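Local coordinates for protein yeast glycogen phosphorylase (Saccharomyces cerevisiae, PDB 1YGP) that belongs to the carbohydrate phosphorylase family of the GT-B clan and carries pyridoxal-5'-phosphate in a pocket of its chain, at residues S249-G254 / P425-I430; Y432-F437 / I456-E461; L578-K583 / I592-L597; Q524-L529 / L572-R577; S715-E720 / N761-V766. One frame throughout, in Å; residues are numbered along the deposited sequence.

Contact 1: residues S249-G254 / P425-I430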
# COMPACT_ATOMS: atom_id res chain seq x y z
N SER A 249 -15.35 35.85 -7.84
CA SER A 249 -13.96 36.18 -7.62
C SER A 249 -13.08 35.01 -8.02
O SER A 249 -13.58 33.90 -8.15
CB SER A 249 -13.78 36.50 -6.16
OG SER A 249 -14.61 37.57 -5.73
N GLN A 250 -11.79 35.22 -8.23
CA GLN A 250 -10.90 34.15 -8.61
C GLN A 250 -9.92 33.87 -7.49
O GLN A 250 -9.21 34.76 -7.00
CB GLN A 250 -10.12 34.50 -9.87
N TRP A 251 -9.94 32.62 -7.04
CA TRP A 251 -8.98 32.17 -6.04
C TRP A 251 -7.82 31.57 -6.83
O TRP A 251 -7.96 30.58 -7.56
CB TRP A 251 -9.62 31.12 -5.14
CG TRP A 251 -8.74 30.57 -4.01
CD1 TRP A 251 -7.54 31.12 -3.60
CD2 TRP A 251 -9.06 29.46 -3.28
NE1 TRP A 251 -7.10 30.35 -2.64
CE2 TRP A 251 -7.96 29.35 -2.41
CE3 TRP A 251 -10.10 28.53 -3.24
CZ2 TRP A 251 -7.89 28.32 -1.50
CZ3 TRP A 251 -10.02 27.49 -2.32
CH2 TRP A 251 -8.93 27.39 -1.46
N ILE A 252 -6.69 32.25 -6.77
CA ILE A 252 -5.46 31.77 -7.37
C ILE A 252 -4.74 31.24 -6.14
O ILE A 252 -4.11 31.99 -5.40
CB ILE A 252 -4.75 32.95 -8.03
CG1 ILE A 252 -5.62 33.50 -9.13
CG2 ILE A 252 -3.40 32.50 -8.57
CD1 ILE A 252 -5.14 34.87 -9.66
N GLY A 253 -4.94 29.96 -5.86
CA GLY A 253 -4.38 29.31 -4.69
C GLY A 253 -2.88 29.04 -4.77
O GLY A 253 -2.27 29.20 -5.82
N GLY A 254 -2.28 28.58 -3.69
CA GLY A 254 -0.85 28.35 -3.69
C GLY A 254 -0.43 26.88 -3.59
O GLY A 254 0.74 26.59 -3.80
N PRO A 425 -8.28 32.07 1.94
CA PRO A 425 -8.61 33.48 1.74
C PRO A 425 -10.02 33.80 1.25
O PRO A 425 -10.71 34.64 1.82
CB PRO A 425 -7.52 33.98 0.82
CG PRO A 425 -6.82 32.78 0.24
CD PRO A 425 -6.96 31.79 1.38
N ARG A 426 -10.53 33.12 0.23
CA ARG A 426 -11.87 33.38 -0.28
C ARG A 426 -12.96 32.92 0.68
O ARG A 426 -14.00 33.56 0.82
CB ARG A 426 -12.05 32.66 -1.63
CG ARG A 426 -13.39 32.82 -2.31
CD ARG A 426 -13.60 34.28 -2.66
NE ARG A 426 -14.71 34.51 -3.57
CZ ARG A 426 -15.67 35.37 -3.27
NH1 ARG A 426 -15.64 36.06 -2.13
NH2 ARG A 426 -16.66 35.57 -4.12
N HIS A 427 -12.73 31.82 1.41
CA HIS A 427 -13.74 31.29 2.32
C HIS A 427 -13.82 32.23 3.51
O HIS A 427 -14.90 32.31 4.08
CB HIS A 427 -13.40 29.90 2.82
CG HIS A 427 -13.36 28.85 1.72
ND1 HIS A 427 -14.36 28.09 1.31
CD2 HIS A 427 -12.25 28.50 0.97
CE1 HIS A 427 -13.92 27.31 0.36
NE2 HIS A 427 -12.66 27.56 0.15
N LEU A 428 -12.77 32.97 3.89
CA LEU A 428 -12.92 34.03 4.88
C LEU A 428 -13.81 35.16 4.36
O LEU A 428 -14.65 35.70 5.08
CB LEU A 428 -11.60 34.68 5.24
CG LEU A 428 -11.36 34.96 6.71
CD1 LEU A 428 -10.26 35.98 6.75
CD2 LEU A 428 -12.54 35.54 7.45
N GLU A 429 -13.65 35.56 3.10
CA GLU A 429 -14.44 36.61 2.50
C GLU A 429 -15.92 36.24 2.59
O GLU A 429 -16.74 37.01 3.11
CB GLU A 429 -14.05 36.78 1.05
CG GLU A 429 -12.68 37.35 0.75
CD GLU A 429 -12.43 37.69 -0.73
OE1 GLU A 429 -13.29 37.44 -1.59
OE2 GLU A 429 -11.36 38.22 -1.03
N ILE A 430 -16.28 35.04 2.17
CA ILE A 430 -17.67 34.63 2.20
C ILE A 430 -18.15 34.52 3.66
O ILE A 430 -19.29 34.92 3.93
CB ILE A 430 -17.79 33.29 1.40
CG1 ILE A 430 -17.27 33.48 -0.02
CG2 ILE A 430 -19.24 32.88 1.26
CD1 ILE A 430 -17.26 32.26 -0.93
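Trp251 and Ser249 rest on Pro425, Arg426 and His427 in a contact of flat groups and carbon atoms, without a hydrogen bond across it, where a peripheral antiparallel strand pair (235-237 with 250-252) lies over the first turn of helix 425-445. The indole does most of the covering. With CG anti to the backbone N (chi1 -179°), Trp251 reaches across to the helix, and its six-membered ring meets His427 in an offset edge-to-face pair. The imidazole turns its edge toward the indole; the centroids are 5.4 Å apart and the planes stand at 87°. The nearest atoms of the pair are Trp251 CZ3 and His427 NE2, at 3.6 Å. On the pyrrole side of the indole, Pro425 CG comes within 3.8 Å of Trp251 NE1, a van der Waals touch, since the N-H of this nitrogen goes to Tyr233 O. Beside the rings, the Arg426 chain bends at chi2 (64°) and lays its guanidinium under Ser249. Ser249 OG sits over one face toward the rim, 3.3 Å from Arg426 NH2 but badly angled for a bond, and turns to Ser247 O instead; Ile430 CD1 covers the opposite face. The nitrogens have other partners: Arg426 NH1 forms a salt bridge of 2.8 Å with Glu429 OE1, while NH2 pairs with Asp383 and with Thr245 O. Two carboxylates about a buried guanidinium would be expected to balance its charge; Ser249 and Ile430 take its two faces, and polar partners take up the nitrogens.

Contact 2: residues Y432-F437 / I456-E461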
# COMPACT_ATOMS: atom_id res chain seq x y z
N TYR A 432 -17.30 36.48 6.16
CA TYR A 432 -17.61 37.85 6.54
C TYR A 432 -18.91 38.28 5.89
O TYR A 432 -19.78 38.82 6.59
CB TYR A 432 -16.48 38.77 6.13
CG TYR A 432 -15.30 38.76 7.10
CD1 TYR A 432 -15.49 38.33 8.42
CD2 TYR A 432 -14.04 39.23 6.71
CE1 TYR A 432 -14.46 38.38 9.34
CE2 TYR A 432 -13.00 39.27 7.63
CZ TYR A 432 -13.23 38.84 8.95
OH TYR A 432 -12.22 38.86 9.89
N ASP A 433 -19.14 37.98 4.61
CA ASP A 433 -20.39 38.34 3.95
C ASP A 433 -21.62 37.71 4.56
O ASP A 433 -22.59 38.41 4.87
CB ASP A 433 -20.36 37.96 2.49
CG ASP A 433 -19.62 38.92 1.56
OD1 ASP A 433 -18.83 39.76 2.00
OD2 ASP A 433 -19.85 38.79 0.36
N ILE A 434 -21.57 36.39 4.75
CA ILE A 434 -22.63 35.60 5.36
C ILE A 434 -23.03 36.24 6.69
O ILE A 434 -24.20 36.54 6.94
CB ILE A 434 -22.07 34.14 5.50
CG1 ILE A 434 -22.13 33.45 4.13
CG2 ILE A 434 -22.84 33.35 6.57
CD1 ILE A 434 -21.44 32.06 4.02
N ASN A 435 -22.04 36.54 7.53
CA ASN A 435 -22.26 37.12 8.85
C ASN A 435 -22.89 38.50 8.76
O ASN A 435 -23.74 38.84 9.58
CB ASN A 435 -20.95 37.27 9.63
CG ASN A 435 -21.19 37.70 11.07
OD1 ASN A 435 -21.81 37.00 11.86
ND2 ASN A 435 -20.71 38.81 11.59
N TRP A 436 -22.52 39.27 7.73
CA TRP A 436 -23.00 40.63 7.56
C TRP A 436 -24.49 40.64 7.35
O TRP A 436 -25.22 41.27 8.12
CB TRP A 436 -22.34 41.33 6.36
CG TRP A 436 -22.79 42.77 6.23
CD1 TRP A 436 -23.69 43.11 5.26
CD2 TRP A 436 -22.41 43.83 7.03
NE1 TRP A 436 -23.89 44.40 5.44
CE2 TRP A 436 -23.16 44.87 6.46
CE3 TRP A 436 -21.57 44.10 8.11
CZ2 TRP A 436 -23.08 46.18 6.96
CZ3 TRP A 436 -21.48 45.41 8.61
CH2 TRP A 436 -22.23 46.44 8.04
N PHE A 437 -24.95 39.95 6.32
CA PHE A 437 -26.37 39.94 6.08
C PHE A 437 -27.13 39.33 7.27
O PHE A 437 -28.18 39.85 7.64
CB PHE A 437 -26.62 39.17 4.81
CG PHE A 437 -25.96 39.81 3.59
CD1 PHE A 437 -26.25 41.13 3.23
CD2 PHE A 437 -25.07 39.07 2.82
CE1 PHE A 437 -25.65 41.68 2.10
CE2 PHE A 437 -24.48 39.64 1.69
CZ PHE A 437 -24.77 40.94 1.33
N ILE A 456 -24.68 36.90 19.13
CA ILE A 456 -25.14 35.98 18.12
C ILE A 456 -24.19 35.97 16.92
O ILE A 456 -24.37 35.15 16.03
CB ILE A 456 -26.63 36.43 17.82
CG1 ILE A 456 -27.43 35.20 17.44
CG2 ILE A 456 -26.72 37.48 16.69
CD1 ILE A 456 -28.93 35.46 17.23
N SER A 457 -23.18 36.85 16.86
CA SER A 457 -22.33 36.93 15.69
C SER A 457 -21.48 35.70 15.47
O SER A 457 -21.02 35.05 16.41
CB SER A 457 -21.38 38.12 15.78
OG SER A 457 -20.54 38.34 14.65
N ILE A 458 -21.23 35.43 14.19
CA ILE A 458 -20.37 34.35 13.78
C ILE A 458 -18.95 34.80 14.07
O ILE A 458 -18.17 33.97 14.51
CB ILE A 458 -20.55 34.04 12.28
CG1 ILE A 458 -21.94 33.49 12.02
CG2 ILE A 458 -19.52 33.03 11.82
CD1 ILE A 458 -22.27 33.35 10.51
N ILE A 459 -18.52 36.05 13.87
CA ILE A 459 -17.14 36.38 14.22
C ILE A 459 -17.14 36.90 15.65
O ILE A 459 -17.86 37.86 15.97
CB ILE A 459 -16.53 37.46 13.27
CG1 ILE A 459 -16.08 36.84 11.98
CG2 ILE A 459 -15.26 38.05 13.86
CD1 ILE A 459 -17.16 36.32 11.03
N GLU A 460 -16.36 36.23 16.50
CA GLU A 460 -16.17 36.57 17.90
C GLU A 460 -15.04 37.57 17.95
O GLU A 460 -13.91 37.24 17.59
CB GLU A 460 -15.77 35.35 18.73
CG GLU A 460 -15.51 35.62 20.20
CD GLU A 460 -15.26 34.36 21.02
OE1 GLU A 460 -16.23 33.72 21.41
OE2 GLU A 460 -14.10 34.01 21.28
N GLU A 461 -15.37 38.77 18.41
CA GLU A 461 -14.41 39.86 18.51
C GLU A 461 -13.68 39.62 19.82
O GLU A 461 -14.20 39.99 20.87
CB GLU A 461 -15.14 41.19 18.55
CG GLU A 461 -16.25 41.38 17.53
CD GLU A 461 -15.85 41.41 16.06
OE1 GLU A 461 -14.87 42.07 15.71
OE2 GLU A 461 -16.55 40.80 15.26
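Asn435, in mid-helix, bonds to the side chain of Ser457 and the backbone N of Ile458 at the approach to strand 459-460, an edge strand of a small three-stranded antiparallel sheet. The contact thus ties helix 425-445 to the strand that follows it after the short helix 451-456. Its polar part is a two-pronged amide grip. Ile458 N donates to Asn435 OD1 over 2.9 Å with an N-H angle of 157°, but it comes from above the carbonyl plane, 40° out of it, and so not along a lone pair. The other prong is Asn435 ND2, which donates to Ser457 OG at 3.1 Å. With CG anti to the backbone N, at a chi1 of -172°, the amide extends from the helix toward the strand, and bonds at both ends fix its rotation. The apolar part flanks this grip. Tyr432 begins by pointing away from the strand, yet its ring returns, and Ile459 CG1 meets it at the edge, near the ring plane, 3.5 Å from Tyr432 CE1. Next to the amide, Ile434 turns its CG2 branch to the end of Ile458, with CG2 to CD1 at 4.0 Å. Ile458 in turn packs on Ile468 of the central strand 467-469, and Ile434 on Trp389 and Trp393. The hydroxyl that accepts from Asn435 also donates within its own segment, from Ser457 OG to Ile459 O over 3.0 Å.

Contact 3: residues L578-K583 / I592-L597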
# COMPACT_ATOMS: atom_id res chain seq x y z
N LEU A 578 -15.69 -13.90 27.13
CA LEU A 578 -14.88 -12.80 27.61
C LEU A 578 -13.69 -13.34 28.39
O LEU A 578 -12.56 -12.91 28.17
CB LEU A 578 -15.70 -11.88 28.49
CG LEU A 578 -14.92 -10.72 29.11
CD1 LEU A 578 -14.42 -9.81 28.00
CD2 LEU A 578 -15.80 -9.98 30.10
N VAL A 579 -13.94 -14.33 29.26
CA VAL A 579 -12.89 -14.95 30.07
C VAL A 579 -11.84 -15.52 29.12
O VAL A 579 -10.65 -15.20 29.27
CB VAL A 579 -13.54 -16.05 30.98
CG1 VAL A 579 -12.51 -16.82 31.77
CG2 VAL A 579 -14.40 -15.38 32.05
N ASP A 580 -12.27 -16.23 28.08
CA ASP A 580 -11.36 -16.77 27.08
C ASP A 580 -10.50 -15.67 26.47
O ASP A 580 -9.29 -15.89 26.30
CB ASP A 580 -12.11 -17.46 25.93
CG ASP A 580 -12.60 -18.89 26.11
OD1 ASP A 580 -11.88 -19.72 26.68
OD2 ASP A 580 -13.70 -19.20 25.63
N LEU A 581 -11.09 -14.47 26.20
CA LEU A 581 -10.37 -13.35 25.61
C LEU A 581 -9.28 -12.85 26.54
O LEU A 581 -8.13 -12.69 26.14
CB LEU A 581 -11.26 -12.15 25.33
CG LEU A 581 -11.13 -11.35 24.00
CD1 LEU A 581 -11.88 -10.04 24.17
CD2 LEU A 581 -9.70 -10.99 23.67
N ILE A 582 -9.61 -12.67 27.82
CA ILE A 582 -8.67 -12.15 28.81
C ILE A 582 -7.47 -13.09 29.03
O ILE A 582 -6.36 -12.66 29.31
CB ILE A 582 -9.46 -11.91 30.12
CG1 ILE A 582 -10.66 -10.99 29.90
CG2 ILE A 582 -8.53 -11.25 31.13
CD1 ILE A 582 -11.66 -10.91 31.06
N LYS A 583 -7.71 -14.40 28.89
CA LYS A 583 -6.71 -15.44 29.00
C LYS A 583 -5.82 -15.33 27.78
O LYS A 583 -4.60 -15.22 27.91
CB LYS A 583 -7.41 -16.79 29.02
CG LYS A 583 -6.51 -17.98 29.24
CD LYS A 583 -7.33 -19.18 28.89
CE LYS A 583 -6.63 -20.48 29.19
NZ LYS A 583 -7.56 -21.60 29.04
N ILE A 592 -9.44 -14.33 35.58
CA ILE A 592 -10.71 -14.59 36.25
C ILE A 592 -10.79 -16.07 36.58
O ILE A 592 -10.46 -16.91 35.73
CB ILE A 592 -11.88 -14.17 35.33
CG1 ILE A 592 -11.83 -12.66 35.18
CG2 ILE A 592 -13.23 -14.61 35.89
CD1 ILE A 592 -12.88 -12.10 34.22
N ASN A 593 -11.23 -16.36 37.80
CA ASN A 593 -11.37 -17.73 38.29
C ASN A 593 -12.61 -18.39 37.68
O ASN A 593 -13.73 -18.12 38.09
CB ASN A 593 -11.48 -17.66 39.80
CG ASN A 593 -11.56 -18.99 40.54
OD1 ASN A 593 -10.73 -19.24 41.41
ND2 ASN A 593 -12.54 -19.85 40.34
N ARG A 594 -12.42 -19.31 36.74
CA ARG A 594 -13.54 -19.90 36.02
C ARG A 594 -14.55 -20.69 36.84
O ARG A 594 -15.73 -20.76 36.49
CB ARG A 594 -13.00 -20.79 34.90
CG ARG A 594 -12.02 -20.03 34.01
CD ARG A 594 -11.60 -20.85 32.82
NE ARG A 594 -12.12 -20.26 31.60
CZ ARG A 594 -11.36 -20.06 30.51
NH1 ARG A 594 -10.08 -20.40 30.47
NH2 ARG A 594 -11.90 -19.48 29.45
N GLU A 595 -14.18 -21.33 37.96
CA GLU A 595 -15.17 -22.02 38.78
C GLU A 595 -15.96 -20.94 39.50
O GLU A 595 -15.37 -19.92 39.84
N TYR A 596 -17.27 -21.03 39.73
CA TYR A 596 -17.95 -19.97 40.46
C TYR A 596 -18.36 -18.77 39.60
O TYR A 596 -19.01 -17.84 40.08
N LEU A 597 -18.08 -18.80 38.29
CA LEU A 597 -18.45 -17.77 37.33
C LEU A 597 -19.92 -17.34 37.33
O LEU A 597 -20.20 -16.15 37.28
CB LEU A 597 -18.07 -18.29 35.97
CG LEU A 597 -17.77 -17.34 34.88
CD1 LEU A 597 -16.56 -16.52 35.26
CD2 LEU A 597 -17.49 -18.11 33.60
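Arg594 lies along Val579, Asp580 and Lys583. Its CB already heads toward helix 562-584, and CG, set anti to the carbonyl carbon (chi1 -53°), reaches 3.9 Å from Val579 CG1. The chain then bends at chi3, bringing NE to 3.5 Å from the same Val579 CG1, which lies over one face of the guanidinium. At the rim, Arg594 NH2 forms a salt bridge with Asp580 OD1 at 2.8 Å; as a hydrogen bond it is weak, with an N-H angle of only 127°, and the carboxylate and guanidinium planes are 65° apart. Arg594 NH1 has Lys583 NZ beside it at 3.1 Å, two donors brought together near Asp590, which makes a salt bridge to NH1 and a long, weak ion pair to the lysine. This loop carries the chain from helix 562-584 to strand 601-606, one helix-to-strand connection in the parallel sheet of a Rossmann-like GT-B lobe, and a type II turn runs from Arg594 to Leu597. Underneath the arginine, the other branch of Val579, CG2, touches Leu597 CD1 at 4.0 Å as well as Ile592 CG2. One turn on, Ile582 CD1 meets Ile592 CD1 at 3.6 Å, and Ile592 continues onto Phe602 and Val650 of the sheet.

Contact 4: residues Q524-L529 / L572-R577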
# COMPACT_ATOMS: atom_id res chain seq x y z
N GLN A 524 -24.93 -9.97 15.71
CA GLN A 524 -23.53 -10.29 15.55
C GLN A 524 -22.91 -10.55 16.91
O GLN A 524 -22.40 -11.65 17.14
CB GLN A 524 -22.82 -9.14 14.89
CG GLN A 524 -21.43 -9.53 14.43
CD GLN A 524 -21.00 -8.70 13.25
OE1 GLN A 524 -19.87 -8.27 13.11
NE2 GLN A 524 -21.88 -8.44 12.28
N ALA A 525 -23.00 -9.58 17.81
CA ALA A 525 -22.38 -9.68 19.12
C ALA A 525 -22.97 -10.75 20.02
O ALA A 525 -22.21 -11.31 20.81
CB ALA A 525 -22.48 -8.36 19.87
N ASN A 526 -24.26 -11.07 19.92
CA ASN A 526 -24.87 -12.04 20.82
C ASN A 526 -25.81 -13.01 20.12
O ASN A 526 -27.02 -13.06 20.40
CB ASN A 526 -25.60 -11.28 21.91
CG ASN A 526 -25.83 -12.06 23.21
OD1 ASN A 526 -25.71 -13.29 23.30
ND2 ASN A 526 -26.19 -11.37 24.29
N PRO A 527 -25.30 -13.88 19.23
CA PRO A 527 -26.09 -14.87 18.50
C PRO A 527 -26.92 -15.77 19.38
O PRO A 527 -28.09 -15.99 19.10
CB PRO A 527 -25.07 -15.63 17.72
CG PRO A 527 -23.81 -15.57 18.57
CD PRO A 527 -23.88 -14.11 18.98
N SER A 528 -26.35 -16.26 20.48
CA SER A 528 -26.99 -17.18 21.43
C SER A 528 -28.28 -16.59 21.98
O SER A 528 -29.25 -17.33 22.17
CB SER A 528 -25.98 -17.50 22.56
OG SER A 528 -24.81 -16.67 22.45
N LEU A 529 -28.33 -15.27 22.22
CA LEU A 529 -29.56 -14.62 22.61
C LEU A 529 -30.41 -14.43 21.36
O LEU A 529 -31.62 -14.65 21.44
CB LEU A 529 -29.28 -13.25 23.24
CG LEU A 529 -30.47 -12.34 23.60
CD1 LEU A 529 -31.43 -13.07 24.52
CD2 LEU A 529 -29.97 -11.09 24.27
N LEU A 572 -24.20 -16.76 30.75
CA LEU A 572 -23.06 -17.48 31.34
C LEU A 572 -22.09 -17.86 30.22
O LEU A 572 -20.88 -17.65 30.34
CB LEU A 572 -23.57 -18.75 32.10
CG LEU A 572 -22.73 -19.70 33.00
CD1 LEU A 572 -21.98 -20.71 32.16
CD2 LEU A 572 -21.72 -18.92 33.81
N ASN A 573 -22.59 -18.36 29.09
CA ASN A 573 -21.72 -18.74 27.99
C ASN A 573 -21.03 -17.49 27.46
O ASN A 573 -19.82 -17.52 27.25
CB ASN A 573 -22.50 -19.40 26.85
CG ASN A 573 -23.32 -20.63 27.27
OD1 ASN A 573 -24.40 -20.87 26.72
ND2 ASN A 573 -22.90 -21.45 28.22
N ASN A 574 -21.75 -16.36 27.36
CA ASN A 574 -21.15 -15.09 26.95
C ASN A 574 -20.05 -14.63 27.87
O ASN A 574 -19.05 -14.04 27.42
CB ASN A 574 -22.14 -13.96 26.89
CG ASN A 574 -23.04 -13.98 25.67
OD1 ASN A 574 -22.82 -14.67 24.68
ND2 ASN A 574 -24.12 -13.23 25.71
N LYS A 575 -20.20 -14.91 29.17
CA LYS A 575 -19.16 -14.59 30.13
C LYS A 575 -17.92 -15.43 29.88
O LYS A 575 -16.79 -14.91 29.94
CB LYS A 575 -19.66 -14.81 31.57
CG LYS A 575 -20.39 -13.56 32.05
CD LYS A 575 -20.42 -13.47 33.55
CE LYS A 575 -21.78 -13.84 34.08
NZ LYS A 575 -21.74 -13.85 35.53
N ILE A 576 -18.11 -16.69 29.49
CA ILE A 576 -17.00 -17.58 29.19
C ILE A 576 -16.22 -17.02 28.02
O ILE A 576 -14.99 -17.02 28.12
CB ILE A 576 -17.52 -19.01 28.85
CG1 ILE A 576 -17.97 -19.67 30.15
CG2 ILE A 576 -16.44 -19.84 28.14
CD1 ILE A 576 -18.84 -20.93 29.90
N ARG A 577 -16.87 -16.51 26.96
CA ARG A 577 -16.14 -15.94 25.83
C ARG A 577 -15.21 -14.85 26.32
O ARG A 577 -14.03 -14.90 25.98
CB ARG A 577 -16.97 -15.23 24.78
CG ARG A 577 -18.07 -15.95 24.04
CD ARG A 577 -18.42 -15.14 22.79
NE ARG A 577 -18.84 -13.79 23.11
CZ ARG A 577 -19.76 -13.14 22.39
NH1 ARG A 577 -20.34 -13.70 21.33
NH2 ARG A 577 -20.12 -11.91 22.77
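Asn574, Arg577 and Ala525 have the largest areas buried here, and the side chains of Asn574 and Arg577, one helical turn apart on helix 562-584, each hold a different point of the link between helices 518-524 and 527-536. Arg577 takes the backbone of Ala525. Its guanidinium arrives end-on, with both terminal nitrogens donating to the single atom Ala525 O: NH2 at 2.9 Å, nearly along the C=O axis, and NH1 at 3.1 Å. The oxygen lies in the guanidinium plane, so the group meets its acceptor edge-on, and two bonds to one atom set its orientation; the bend of the Arg577 chain at chi3 (-58°) turns the nitrogens to that carbonyl. The side-chain oxygen of Asn574 lies 4.1 Å above the centre of the same guanidinium, where its partial charge would suit the cation. Asn574 itself works with the amide nitrogen. ND2 donates to Asn526 OD1 at 2.9 Å, almost straight at 171° and in the amide plane of Asn574, although it approaches the Asn526 carbonyl from above that group's plane. The same ND2 also serves Pro706 O, while Asn526 ND2 is taken by Asn732, so the Asn526 amide is bonded at both ends, and that of Asn574 through its nitrogen. Asn526 OD1 also accepts a weak bond of 3.5 Å from Leu529 N. Ala525 has its side chain about 9 Å from the bound pyridoxal-5'-phosphate, near the cofactor pocket. The arrangement is that of an N-cap: an asparagine opening helix 527-536, here positioned by a second asparagine from a neighbouring helix.

Contact 5: residues S715-E720 / N761-V766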
# COMPACT_ATOMS: atom_id res chain seq x y z
N SER A 715 -20.81 9.37 34.84
CA SER A 715 -20.31 10.73 34.67
C SER A 715 -20.94 11.74 35.61
O SER A 715 -22.07 11.50 36.08
CB SER A 715 -20.56 11.22 33.27
OG SER A 715 -19.61 10.66 32.38
N THR A 716 -20.29 12.88 35.86
CA THR A 716 -20.91 13.86 36.74
C THR A 716 -22.23 14.30 36.11
O THR A 716 -22.31 14.40 34.87
CB THR A 716 -19.98 15.05 36.91
OG1 THR A 716 -18.65 14.58 37.15
CG2 THR A 716 -20.44 15.87 38.09
N ALA A 717 -23.32 14.50 36.89
CA ALA A 717 -24.58 14.84 36.26
C ALA A 717 -24.57 16.16 35.50
O ALA A 717 -24.05 17.21 35.92
CB ALA A 717 -25.66 14.91 37.29
N GLY A 718 -25.14 16.08 34.32
CA GLY A 718 -25.14 17.23 33.45
C GLY A 718 -24.04 17.21 32.42
O GLY A 718 -24.01 18.15 31.62
N THR A 719 -23.16 16.19 32.33
CA THR A 719 -22.09 16.22 31.33
C THR A 719 -22.26 15.41 30.07
O THR A 719 -21.45 15.56 29.17
CB THR A 719 -20.76 15.78 31.94
OG1 THR A 719 -20.97 14.47 32.44
CG2 THR A 719 -20.26 16.69 33.05
N GLU A 720 -23.24 14.51 29.94
CA GLU A 720 -23.32 13.66 28.76
C GLU A 720 -24.51 13.98 27.90
O GLU A 720 -25.61 14.15 28.43
CB GLU A 720 -23.41 12.20 29.16
CG GLU A 720 -22.17 11.74 29.92
CD GLU A 720 -20.88 11.50 29.14
OE1 GLU A 720 -20.70 11.95 27.99
OE2 GLU A 720 -20.02 10.84 29.70
N ASN A 761 -25.90 12.91 42.61
CA ASN A 761 -26.61 14.16 42.43
C ASN A 761 -27.07 14.35 41.02
O ASN A 761 -26.54 13.81 40.05
CB ASN A 761 -25.76 15.36 42.80
CG ASN A 761 -25.58 15.43 44.31
OD1 ASN A 761 -24.88 14.63 44.91
ND2 ASN A 761 -26.16 16.40 44.99
N LEU A 762 -28.13 15.15 41.04
CA LEU A 762 -28.85 15.62 39.88
C LEU A 762 -28.15 16.89 39.43
O LEU A 762 -27.49 17.54 40.25
CB LEU A 762 -30.27 15.99 40.27
CG LEU A 762 -31.06 15.10 41.22
CD1 LEU A 762 -32.26 15.87 41.72
CD2 LEU A 762 -31.48 13.83 40.53
N SER A 763 -28.36 17.30 38.17
CA SER A 763 -27.79 18.52 37.62
C SER A 763 -28.07 19.82 38.34
O SER A 763 -27.16 20.65 38.35
CB SER A 763 -28.24 18.68 36.20
OG SER A 763 -27.65 17.61 35.50
N GLU A 764 -29.25 20.02 38.96
CA GLU A 764 -29.54 21.29 39.64
C GLU A 764 -28.53 21.59 40.73
O GLU A 764 -27.89 22.65 40.80
CB GLU A 764 -30.90 21.31 40.30
CG GLU A 764 -32.08 21.15 39.37
CD GLU A 764 -32.66 19.76 39.43
OE1 GLU A 764 -33.55 19.52 40.25
OE2 GLU A 764 -32.22 18.93 38.64
N ASN A 765 -28.33 20.54 41.50
CA ASN A 765 -27.43 20.55 42.63
C ASN A 765 -25.98 20.63 42.17
O ASN A 765 -25.14 20.95 43.01
CB ASN A 765 -27.60 19.28 43.47
CG ASN A 765 -29.01 18.69 43.56
OD1 ASN A 765 -30.01 19.33 43.28
ND2 ASN A 765 -29.18 17.41 43.87
N VAL A 766 -25.58 20.43 40.91
CA VAL A 766 -24.17 20.42 40.52
C VAL A 766 -23.50 21.78 40.68
O VAL A 766 -22.44 21.86 41.33
CB VAL A 766 -24.01 19.94 39.04
CG1 VAL A 766 -22.56 20.03 38.57
CG2 VAL A 766 -24.38 18.47 38.94
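Thr716 O, just ahead of the Ala717 that meets helix 763-775, is gripped twice by one residue: Thr719 OG1 donates to it over 2.8 Å, in the carbonyl plane, and Thr719 N over 3.2 Å. These bonds close a type II beta turn from Thr716 to Thr719, whose corner, Ala717 and Gly718, rests on segment 761-766. Ala717 CB points at the backbone there and meets Asn761 O. The carbonyl oxygen of Ala717 faces Val766: Val766 CG2, the branch anti to the carbonyl carbon, comes within 3.3 Å of Ala717 O and 4.1 Å of Ala717 CB. Ser763 OG sits beside the glycine, 3.2 Å from Gly718 N, at an angle too poor for a hydrogen bond; that N-H makes a weak one to Asp741 instead. Gly718 takes a positive phi of 97° at the i+2 position of the type II turn, where glycine is common. Both segments follow strands of one parallel sheet, 710-713 and 757-759, and leave from their C-terminal ends, with strand 735-739 lying between. Loops at these strand ends form the site in Rossmann-like GT-B lobes; here the turn leads into helix 724-730, whose Thr724, Ser725 and Lys728 line the pyridoxal-5'-phosphate pocket.

Read from the N terminus, the five contacts stand in series: none nests in or crosses another. Contact 1 closes the longest loop, tying an outlying strand pair to the start of helix 425-445 across 170 residues; contact 2 then takes the same helix further along and closes a short loop to strand 459-460. Contact 4 comes next in sequence, joining the link before helix 527-536 to helix 562-584, and contact 3 fastens that helix to the loop behind it. These two touch, Leu597 O approaching Lys575 NZ at 3.3 Å. Contact 5 joins the loop after strand 710-713 to the start of helix 763-775, both leaving the six-stranded parallel sheet. Contacts 1 and 2 lie across the chain's centre from 3 and 4.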